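PDB 3F08: SRPBCC family protein from Bacillus thuringiensis serovar konkukian, which is of unknown function but, as a member of the polyketide cyclase and lipid transport family, probably binds a small hydrophobic ligand. Local coordinates for residues A2-S7 with G123-G128; W18-G23 with K130-A135; P35-T40 with R46-P51. The protein carries 5 engineered substitutions. All coordinates share one frame; numbering follows the deposited sequence.

Interaction 1. Residues A2-S7 with G123-G128; sequences AHTTTS and GIYSDG
Thr4 and Thr6 lie on a strand whose 3-7 segment runs nearly parallel to helix segment 123-128, with the axes 15° apart and 8.3 Å from each other at closest approach; Thr6 and Ser126 are the nearest backbone pair. Both threonines direct their CB atoms toward the helix, and Tyr125 answers from the other side. The tighter touch is Thr6 CG2 against Tyr125 CB at 3.3 Å, close for two carbons. Thr4 CG2 reaches further out along the same side chain and meets CE2 of the Tyr125 ring at 3.9 Å, at a slant. In each threonine OG1 lies opposite the backbone N (chi1 -166° in Thr4), which places the methyl between N and the carbonyl carbon and presents it to the tyrosine. No hydrogen bond links the two segments. The phenol OH of Tyr125 instead bonds to Tyr84 and Ser86, while its ring stacks on Trp103, so the side chain runs from the helix over strand 99-109 to strand 81-92. Strand 3-10 pairs with strand 99-109 and packs its inner threonines against the C-terminal helix, as in the helix-grip fold of the Bet v 1-like clan, where the curved sheet wraps round that helix.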
loop_
_atom_site.group_PDB
_atom_site.type_symbol
_atom_site.label_atom_id
_atom_site.label_comp_id
_atom_site.label_asym_id
_atom_site.label_seq_id
_atom_site.Cartn_x
_atom_site.Cartn_y
_atom_site.Cartn_z
ATOM N N ALA B 2 15.092 -5.249 20.244
ATOM C CA ALA B 2 16.037 -5.667 19.210
ATOM C C ALA B 2 15.787 -5.040 17.844
ATOM O O ALA B 2 14.644 -4.926 17.403
ATOM C CB ALA B 2 16.038 -7.174 19.090
ATOM N N HIS B 3 16.868 -4.644 17.175
ATOM C CA HIS B 3 16.769 -4.013 15.865
ATOM C C HIS B 3 18.036 -4.225 15.048
ATOM O O HIS B 3 19.089 -4.552 15.588
ATOM C CB HIS B 3 16.539 -2.508 16.017
ATOM C CG HIS B 3 17.614 -1.811 16.796
ATOM N ND1 HIS B 3 17.750 -1.946 18.162
ATOM C CD2 HIS B 3 18.620 -0.996 16.397
ATOM C CE1 HIS B 3 18.793 -1.244 18.569
ATOM N NE2 HIS B 3 19.340 -0.658 17.518
ATOM N N THR B 4 17.929 -4.034 13.742
ATOM C CA THR B 4 19.088 -4.173 12.882
ATOM C C THR B 4 18.826 -3.419 11.588
ATOM O O THR B 4 17.676 -3.202 11.203
ATOM C CB THR B 4 19.410 -5.662 12.579
ATOM O OG1 THR B 4 20.725 -5.759 12.019
ATOM C CG2 THR B 4 18.408 -6.247 11.593
ATOM N N THR B 5 19.896 -3.003 10.927
ATOM C CA THR B 5 19.767 -2.279 9.677
ATOM C C THR B 5 20.990 -2.529 8.822
ATOM O O THR B 5 22.087 -2.744 9.336
ATOM C CB THR B 5 19.682 -0.762 9.899
ATOM O OG1 THR B 5 18.584 -0.459 10.761
ATOM C CG2 THR B 5 19.477 -0.047 8.571
ATOM N N THR B 6 20.794 -2.523 7.513
ATOM C CA THR B 6 21.908 -2.691 6.607
ATOM C C THR B 6 21.609 -1.794 5.420
ATOM O O THR B 6 20.449 -1.564 5.075
ATOM C CB THR B 6 22.094 -4.155 6.148
ATOM O OG1 THR B 6 23.327 -4.265 5.423
ATOM C CG2 THR B 6 20.951 -4.597 5.258
ATOM N N SER B 7 22.657 -1.268 4.811
ATOM C CA SER B 7 22.491 -0.374 3.685
ATOM C C SER B 7 23.470 -0.721 2.583
ATOM O O SER B 7 24.490 -1.365 2.825
ATOM C CB SER B 7 22.711 1.066 4.143
ATOM O OG SER B 7 22.802 1.926 3.030
ATOM N N GLY B 123 21.253 -11.033 7.941
ATOM C CA GLY B 123 21.659 -11.894 6.843
ATOM C C GLY B 123 20.624 -11.892 5.729
ATOM O O GLY B 123 20.960 -11.940 4.548
ATOM N N ILE B 124 19.355 -11.840 6.107
ATOM C CA ILE B 124 18.280 -11.813 5.134
ATOM C C ILE B 124 18.313 -10.507 4.341
ATOM O O ILE B 124 18.208 -10.510 3.110
ATOM C CB ILE B 124 16.919 -11.964 5.829
ATOM C CG1 ILE B 124 16.833 -13.341 6.485
ATOM C CG2 ILE B 124 15.777 -11.789 4.810
ATOM C CD1 ILE B 124 15.544 -13.570 7.267
ATOM N N TYR B 125 18.471 -9.390 5.042
ATOM C CA TYR B 125 18.522 -8.093 4.378
ATOM C C TYR B 125 19.740 -7.985 3.466
ATOM O O TYR B 125 19.642 -7.499 2.341
ATOM C CB TYR B 125 18.584 -6.962 5.404
ATOM C CG TYR B 125 17.400 -6.873 6.333
ATOM C CD1 TYR B 125 16.216 -7.567 6.072
ATOM C CD2 TYR B 125 17.447 -6.049 7.458
ATOM C CE1 TYR B 125 15.100 -7.439 6.919
ATOM C CE2 TYR B 125 16.355 -5.912 8.298
ATOM C CZ TYR B 125 15.182 -6.605 8.031
ATOM O OH TYR B 125 14.097 -6.443 8.871
ATOM N N SER B 126 20.888 -8.440 3.963
ATOM C CA SER B 126 22.128 -8.390 3.206
ATOM C C SER B 126 22.096 -9.244 1.940
ATOM O O SER B 126 22.669 -8.871 0.917
ATOM C CB SER B 126 23.296 -8.817 4.089
ATOM O OG SER B 126 24.469 -8.947 3.309
ATOM N N ASP B 127 21.437 -10.396 2.005
ATOM C CA ASP B 127 21.334 -11.262 0.831
ATOM C C ASP B 127 20.426 -10.614 -0.197
ATOM O O ASP B 127 20.695 -10.665 -1.398
ATOM C CB ASP B 127 20.753 -12.629 1.200
ATOM C CG ASP B 127 21.768 -13.536 1.851
ATOM O OD1 ASP B 127 22.983 -13.274 1.700
ATOM O OD2 ASP B 127 21.348 -14.523 2.495
ATOM N N GLY B 128 19.343 -10.011 0.287
ATOM C CA GLY B 128 18.399 -9.351 -0.597
ATOM C C GLY B 128 18.999 -8.171 -1.337
ATOM O O GLY B 128 18.743 -7.986 -2.521
#

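Interaction 2. Residues W18-G23 with K130-A135; sequences WQLIGG and KALQHA
Leu20 and Ile21 make an apolar helix-to-helix contact with Leu132 and Ala135, where the short helix 14-21 meets the C-terminal part of the long helix 114-137. It is small, burying 128 Å², and the nearest CA atoms, of Ile21 and Leu132, stay 8.6 Å apart, so side chains alone bridge the backbones. CD1 of Leu132 carries most of it. This one methyl sits 3.6 Å from Leu20 CD1 and 3.5 Å from Ile21 CG2. Leu20 and Leu132 lie alongside each other, pointing opposite ways, whereas Ile21 lies roughly at right angles to Leu132. In Leu132 CG stands opposite the backbone N (chi1 178°), which carries the branch point toward the short helix, and chi2 (58°) then sets CD1 against its two partners. A turn further on, Ala135 CB adds a looser touch to Leu20 CD1 at 4.4 Å. As in the helix-grip fold of Bet v 1-like proteins, the region after the first strand, here helix 14-21, packs under this end of the long helix. Trp30 touches both Leu20 and Ile21, and Ile21 also reaches Ile88 and Val90 of the sheet, while Leu132 rests on Ile10. Trp18 receives Arg44 of the second subunit in a cation-pi contact, and the same arginine hydrogen-bonds to the backbone oxygens of Trp18 and Gln19. Gly22 CA lies 3.4 Å above the plane of the Trp18 indole, offset toward its rim.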
loop_
_atom_site.group_PDB
_atom_site.type_symbol
_atom_site.label_atom_id
_atom_site.label_comp_id
_atom_site.label_asym_id
_atom_site.label_seq_id
_atom_site.Cartn_x
_atom_site.Cartn_y
_atom_site.Cartn_z
ATOM N N TRP B 18 13.264 2.162 -7.093
ATOM C CA TRP B 18 11.934 2.154 -6.494
ATOM C C TRP B 18 10.917 1.558 -7.473
ATOM O O TRP B 18 9.960 0.906 -7.061
ATOM C CB TRP B 18 11.512 3.564 -6.072
ATOM C CG TRP B 18 10.140 3.593 -5.448
ATOM C CD1 TRP B 18 9.009 4.153 -5.974
ATOM C CD2 TRP B 18 9.750 2.998 -4.197
ATOM N NE1 TRP B 18 7.937 3.940 -5.128
ATOM C CE2 TRP B 18 8.365 3.235 -4.033
ATOM C CE3 TRP B 18 10.435 2.287 -3.204
ATOM C CZ2 TRP B 18 7.651 2.786 -2.908
ATOM C CZ3 TRP B 18 9.720 1.836 -2.077
ATOM C CH2 TRP B 18 8.341 2.092 -1.947
ATOM N N GLN B 19 11.129 1.765 -8.769
ATOM C CA GLN B 19 10.223 1.206 -9.769
ATOM C C GLN B 19 10.261 -0.311 -9.628
ATOM O O GLN B 19 9.232 -0.981 -9.651
ATOM C CB GLN B 19 10.670 1.569 -11.188
ATOM C CG GLN B 19 9.612 2.265 -12.045
ATOM C CD GLN B 19 8.257 1.570 -12.039
ATOM O OE1 GLN B 19 8.097 0.458 -12.554
ATOM N NE2 GLN B 19 7.271 2.231 -11.451
ATOM N N LEU B 20 11.471 -0.836 -9.478
ATOM C CA LEU B 20 11.713 -2.268 -9.344
ATOM C C LEU B 20 11.212 -2.859 -8.022
ATOM O O LEU B 20 10.467 -3.842 -8.020
ATOM C CB LEU B 20 13.219 -2.543 -9.471
ATOM C CG LEU B 20 13.774 -3.857 -10.038
ATOM C CD1 LEU B 20 14.817 -4.420 -9.103
ATOM C CD2 LEU B 20 12.669 -4.859 -10.259
ATOM N N ILE B 21 11.605 -2.253 -6.903
ATOM C CA ILE B 21 11.247 -2.795 -5.595
ATOM C C ILE B 21 10.066 -2.183 -4.836
ATOM O O ILE B 21 9.647 -2.726 -3.820
ATOM C CB ILE B 21 12.473 -2.769 -4.659
ATOM C CG1 ILE B 21 12.768 -1.334 -4.207
ATOM C CG2 ILE B 21 13.694 -3.305 -5.408
ATOM C CD1 ILE B 21 13.868 -1.235 -3.167
ATOM N N GLY B 22 9.532 -1.068 -5.319
ATOM C CA GLY B 22 8.413 -0.423 -4.641
ATOM C C GLY B 22 7.131 -1.240 -4.536
ATOM O O GLY B 22 6.323 -1.019 -3.630
ATOM N N GLY B 23 6.938 -2.172 -5.465
ATOM C CA GLY B 23 5.743 -2.999 -5.453
ATOM C C GLY B 23 5.782 -4.012 -4.331
ATOM O O GLY B 23 6.748 -4.765 -4.193
ATOM N N LYS B 130 22.162 -7.742 -2.012
ATOM C CA LYS B 130 23.165 -8.225 -2.954
ATOM C C LYS B 130 22.413 -8.695 -4.196
ATOM O O LYS B 130 22.879 -8.519 -5.322
ATOM C CB LYS B 130 23.971 -9.380 -2.352
ATOM C CG LYS B 130 24.952 -8.949 -1.264
ATOM C CD LYS B 130 25.724 -10.136 -0.700
ATOM C CE LYS B 130 26.698 -9.707 0.397
ATOM N NZ LYS B 130 27.329 -10.885 1.059
ATOM N N ALA B 131 21.237 -9.280 -3.976
ATOM C CA ALA B 131 20.404 -9.762 -5.068
ATOM C C ALA B 131 19.910 -8.557 -5.865
ATOM O O ALA B 131 19.835 -8.605 -7.089
ATOM C CB ALA B 131 19.220 -10.567 -4.522
ATOM N N LEU B 132 19.589 -7.471 -5.169
ATOM C CA LEU B 132 19.130 -6.261 -5.843
ATOM C C LEU B 132 20.259 -5.678 -6.704
ATOM O O LEU B 132 20.024 -5.184 -7.807
ATOM C CB LEU B 132 18.674 -5.220 -4.806
ATOM C CG LEU B 132 18.201 -3.858 -5.336
ATOM C CD1 LEU B 132 17.032 -4.057 -6.289
ATOM C CD2 LEU B 132 17.801 -2.950 -4.171
ATOM N N GLN B 133 21.487 -5.730 -6.186
ATOM C CA GLN B 133 22.643 -5.212 -6.915
ATOM C C GLN B 133 22.823 -6.045 -8.173
ATOM O O GLN B 133 23.079 -5.515 -9.255
ATOM C CB GLN B 133 23.919 -5.293 -6.062
ATOM C CG GLN B 133 25.150 -4.624 -6.705
ATOM C CD GLN B 133 25.100 -3.092 -6.660
ATOM O OE1 GLN B 133 25.851 -2.452 -5.915
ATOM N NE2 GLN B 133 24.213 -2.502 -7.454
ATOM N N HIS B 134 22.676 -7.355 -8.025
ATOM C CA HIS B 134 22.824 -8.259 -9.151
ATOM C C HIS B 134 21.793 -7.955 -10.231
ATOM O O HIS B 134 22.102 -7.985 -11.421
ATOM C CB HIS B 134 22.691 -9.710 -8.681
ATOM C CG HIS B 134 22.686 -10.707 -9.796
ATOM N ND1 HIS B 134 21.522 -11.230 -10.323
ATOM C CD2 HIS B 134 23.700 -11.267 -10.496
ATOM C CE1 HIS B 134 21.822 -12.070 -11.298
ATOM N NE2 HIS B 134 23.137 -12.111 -11.423
ATOM N N ALA B 135 20.569 -7.653 -9.808
ATOM C CA ALA B 135 19.491 -7.333 -10.735
ATOM C C ALA B 135 19.847 -6.109 -11.569
ATOM O O ALA B 135 19.513 -6.032 -12.751
ATOM C CB ALA B 135 18.197 -7.088 -9.959
#

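Interaction 3. Residues P35-T40 with R46-P51; sequences PSSKLT and RHLANP
His47 faces Lys38 across a beta hairpin of strands 36-40 and 45-49, at one edge of the Bet v 1-like sheet with 36-40 outermost, and its backbone grips that partner twice: His47 N gives a hydrogen bond to Lys38 O at 2.8 Å, and Lys38 N returns one to His47 O. From the backbone outward, CB passes Lys38 O at 3.8 Å; CG then lies opposite the carbonyl carbon (chi1 -72°), and the imidazole swings toward Thr40. ND1 lies 3.6 Å from Thr40 OG1. CE1 comes to 3.1 Å from Thr40 OG1, which lies in the ring plane at its edge, and Thr40 CG2 is 3.4 Å away. On the sheet face that carries Ser37, Leu39, Arg46 and Leu48, Leu39 CD2 packs on Arg46 CB at 3.9 Å. From there the arginine runs extended into a salt bridge with Glu58, hydrogen bonds to Phe24 O and Tyr70, and a cation-pi contact with Tyr72. Ser37, paired with Leu48 without backbone hydrogen bonds, brings OG to within 3.3 Å of Leu48 CD2. At the open end of the hairpin the rings of Pro35 and Pro51 cross at about a right angle, with Pro35 CD 3.9 Å from Pro51 CD.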
loop_
_atom_site.group_PDB
_atom_site.type_symbol
_atom_site.label_atom_id
_atom_site.label_comp_id
_atom_site.label_asym_id
_atom_site.label_seq_id
_atom_site.Cartn_x
_atom_site.Cartn_y
_atom_site.Cartn_z
ATOM N N PRO B 35 10.369 -17.438 -5.897
ATOM C CA PRO B 35 9.783 -17.666 -7.225
ATOM C C PRO B 35 8.444 -16.972 -7.486
ATOM O O PRO B 35 8.232 -16.393 -8.550
ATOM C CB PRO B 35 9.643 -19.193 -7.294
ATOM C CG PRO B 35 10.636 -19.695 -6.293
ATOM C CD PRO B 35 10.523 -18.708 -5.171
ATOM N N SER B 36 7.538 -17.027 -6.521
ATOM C CA SER B 36 6.231 -16.422 -6.731
ATOM C C SER B 36 5.676 -15.671 -5.529
ATOM O O SER B 36 6.023 -15.949 -4.382
ATOM C CB SER B 36 5.248 -17.510 -7.180
ATOM O OG SER B 36 3.967 -16.968 -7.444
ATOM N N SER B 37 4.810 -14.706 -5.817
ATOM C CA SER B 37 4.169 -13.885 -4.801
ATOM C C SER B 37 2.783 -13.460 -5.280
ATOM O O SER B 37 2.615 -13.060 -6.430
ATOM C CB SER B 37 5.011 -12.637 -4.505
ATOM O OG SER B 37 4.316 -11.755 -3.634
ATOM N N LYS B 38 1.799 -13.562 -4.389
ATOM C CA LYS B 38 0.418 -13.188 -4.692
ATOM C C LYS B 38 -0.118 -12.285 -3.584
ATOM O O LYS B 38 0.308 -12.382 -2.435
ATOM C CB LYS B 38 -0.481 -14.430 -4.788
ATOM C CG LYS B 38 -0.169 -15.357 -5.947
ATOM C CD LYS B 38 -0.393 -14.684 -7.292
ATOM C CE LYS B 38 -0.066 -15.644 -8.431
ATOM N NZ LYS B 38 -0.215 -15.002 -9.772
ATOM N N LEU B 39 -1.061 -11.417 -3.925
ATOM C CA LEU B 39 -1.634 -10.509 -2.939
ATOM C C LEU B 39 -3.060 -10.886 -2.542
ATOM O O LEU B 39 -3.832 -11.375 -3.370
ATOM C CB LEU B 39 -1.651 -9.074 -3.487
ATOM C CG LEU B 39 -0.343 -8.385 -3.888
ATOM C CD1 LEU B 39 -0.675 -7.129 -4.673
ATOM C CD2 LEU B 39 0.491 -8.042 -2.659
ATOM N N THR B 40 -3.398 -10.666 -1.271
ATOM C CA THR B 40 -4.751 -10.918 -0.789
ATOM C C THR B 40 -5.186 -9.675 -0.024
ATOM O O THR B 40 -4.423 -8.712 0.082
ATOM C CB THR B 40 -4.847 -12.161 0.139
ATOM O OG1 THR B 40 -3.968 -12.012 1.257
ATOM C CG2 THR B 40 -4.487 -13.417 -0.628
ATOM N N ARG B 46 0.775 -10.121 1.347
ATOM C CA ARG B 46 1.470 -10.835 0.292
ATOM C C ARG B 46 1.845 -12.234 0.745
ATOM O O ARG B 46 2.285 -12.445 1.876
ATOM C CB ARG B 46 2.721 -10.064 -0.179
ATOM C CG ARG B 46 3.836 -9.913 0.840
ATOM C CD ARG B 46 4.945 -9.028 0.278
ATOM N NE ARG B 46 6.034 -8.812 1.233
ATOM C CZ ARG B 46 7.023 -7.939 1.055
ATOM N NH1 ARG B 46 7.068 -7.195 -0.047
ATOM N NH2 ARG B 46 7.969 -7.804 1.978
ATOM N N HIS B 47 1.629 -13.194 -0.147
ATOM C CA HIS B 47 1.947 -14.588 0.117
ATOM C C HIS B 47 3.176 -14.908 -0.702
ATOM O O HIS B 47 3.124 -14.937 -1.931
ATOM C CB HIS B 47 0.791 -15.500 -0.304
ATOM C CG HIS B 47 -0.401 -15.412 0.595
ATOM N ND1 HIS B 47 -1.141 -14.257 0.742
ATOM C CD2 HIS B 47 -0.973 -16.331 1.408
ATOM C CE1 HIS B 47 -2.116 -14.469 1.607
ATOM N NE2 HIS B 47 -2.037 -15.719 2.026
ATOM N N LEU B 48 4.284 -15.140 -0.012
ATOM C CA LEU B 48 5.548 -15.438 -0.663
ATOM C C LEU B 48 5.859 -16.919 -0.604
ATOM O O LEU B 48 5.833 -17.528 0.465
ATOM C CB LEU B 48 6.670 -14.665 0.027
ATOM C CG LEU B 48 6.363 -13.193 0.292
ATOM C CD1 LEU B 48 7.457 -12.597 1.170
ATOM C CD2 LEU B 48 6.232 -12.451 -1.030
ATOM N N ALA B 49 6.155 -17.504 -1.754
ATOM C CA ALA B 49 6.486 -18.919 -1.789
ATOM C C ALA B 49 7.968 -19.095 -2.080
ATOM O O ALA B 49 8.500 -18.456 -2.982
ATOM C CB ALA B 49 5.659 -19.620 -2.855
ATOM N N ASN B 50 8.642 -19.935 -1.302
ATOM C CA ASN B 50 10.054 -20.195 -1.550
ATOM C C ASN B 50 10.075 -21.450 -2.420
ATOM O O ASN B 50 9.035 -22.070 -2.629
ATOM C CB ASN B 50 10.815 -20.421 -0.235
ATOM C CG ASN B 50 10.310 -21.621 0.544
ATOM O OD1 ASN B 50 10.802 -21.914 1.636
ATOM N ND2 ASN B 50 9.328 -22.321 -0.008
ATOM N N PRO B 51 11.247 -21.839 -2.948
ATOM C CA PRO B 51 11.281 -23.042 -3.787
ATOM C C PRO B 51 10.609 -24.275 -3.172
ATOM O O PRO B 51 10.013 -25.069 -3.896
ATOM C CB PRO B 51 12.774 -23.240 -4.029
ATOM C CG PRO B 51 13.270 -21.837 -4.103
ATOM C CD PRO B 51 12.568 -21.184 -2.927
#

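How the interactions relate
Interactions 1 and 2 share helix 114-137: 123-128 faces the edge strand, and 130-135, further along, meets helix 14-21, with the two contact centres 15 Å apart. Together they pack the long helix on the first strand and on the helix that follows it. Interaction 3 belongs to the opposite edge of the same sheet, its centre about 20 Å from that of interaction 1, across the centre of the chain. It lies about 16 Å from interaction 2 between centres, with nearest atoms about 5 Å apart. In this family a ligand pocket typically lies between sheet and long helix, consistent with the layout here.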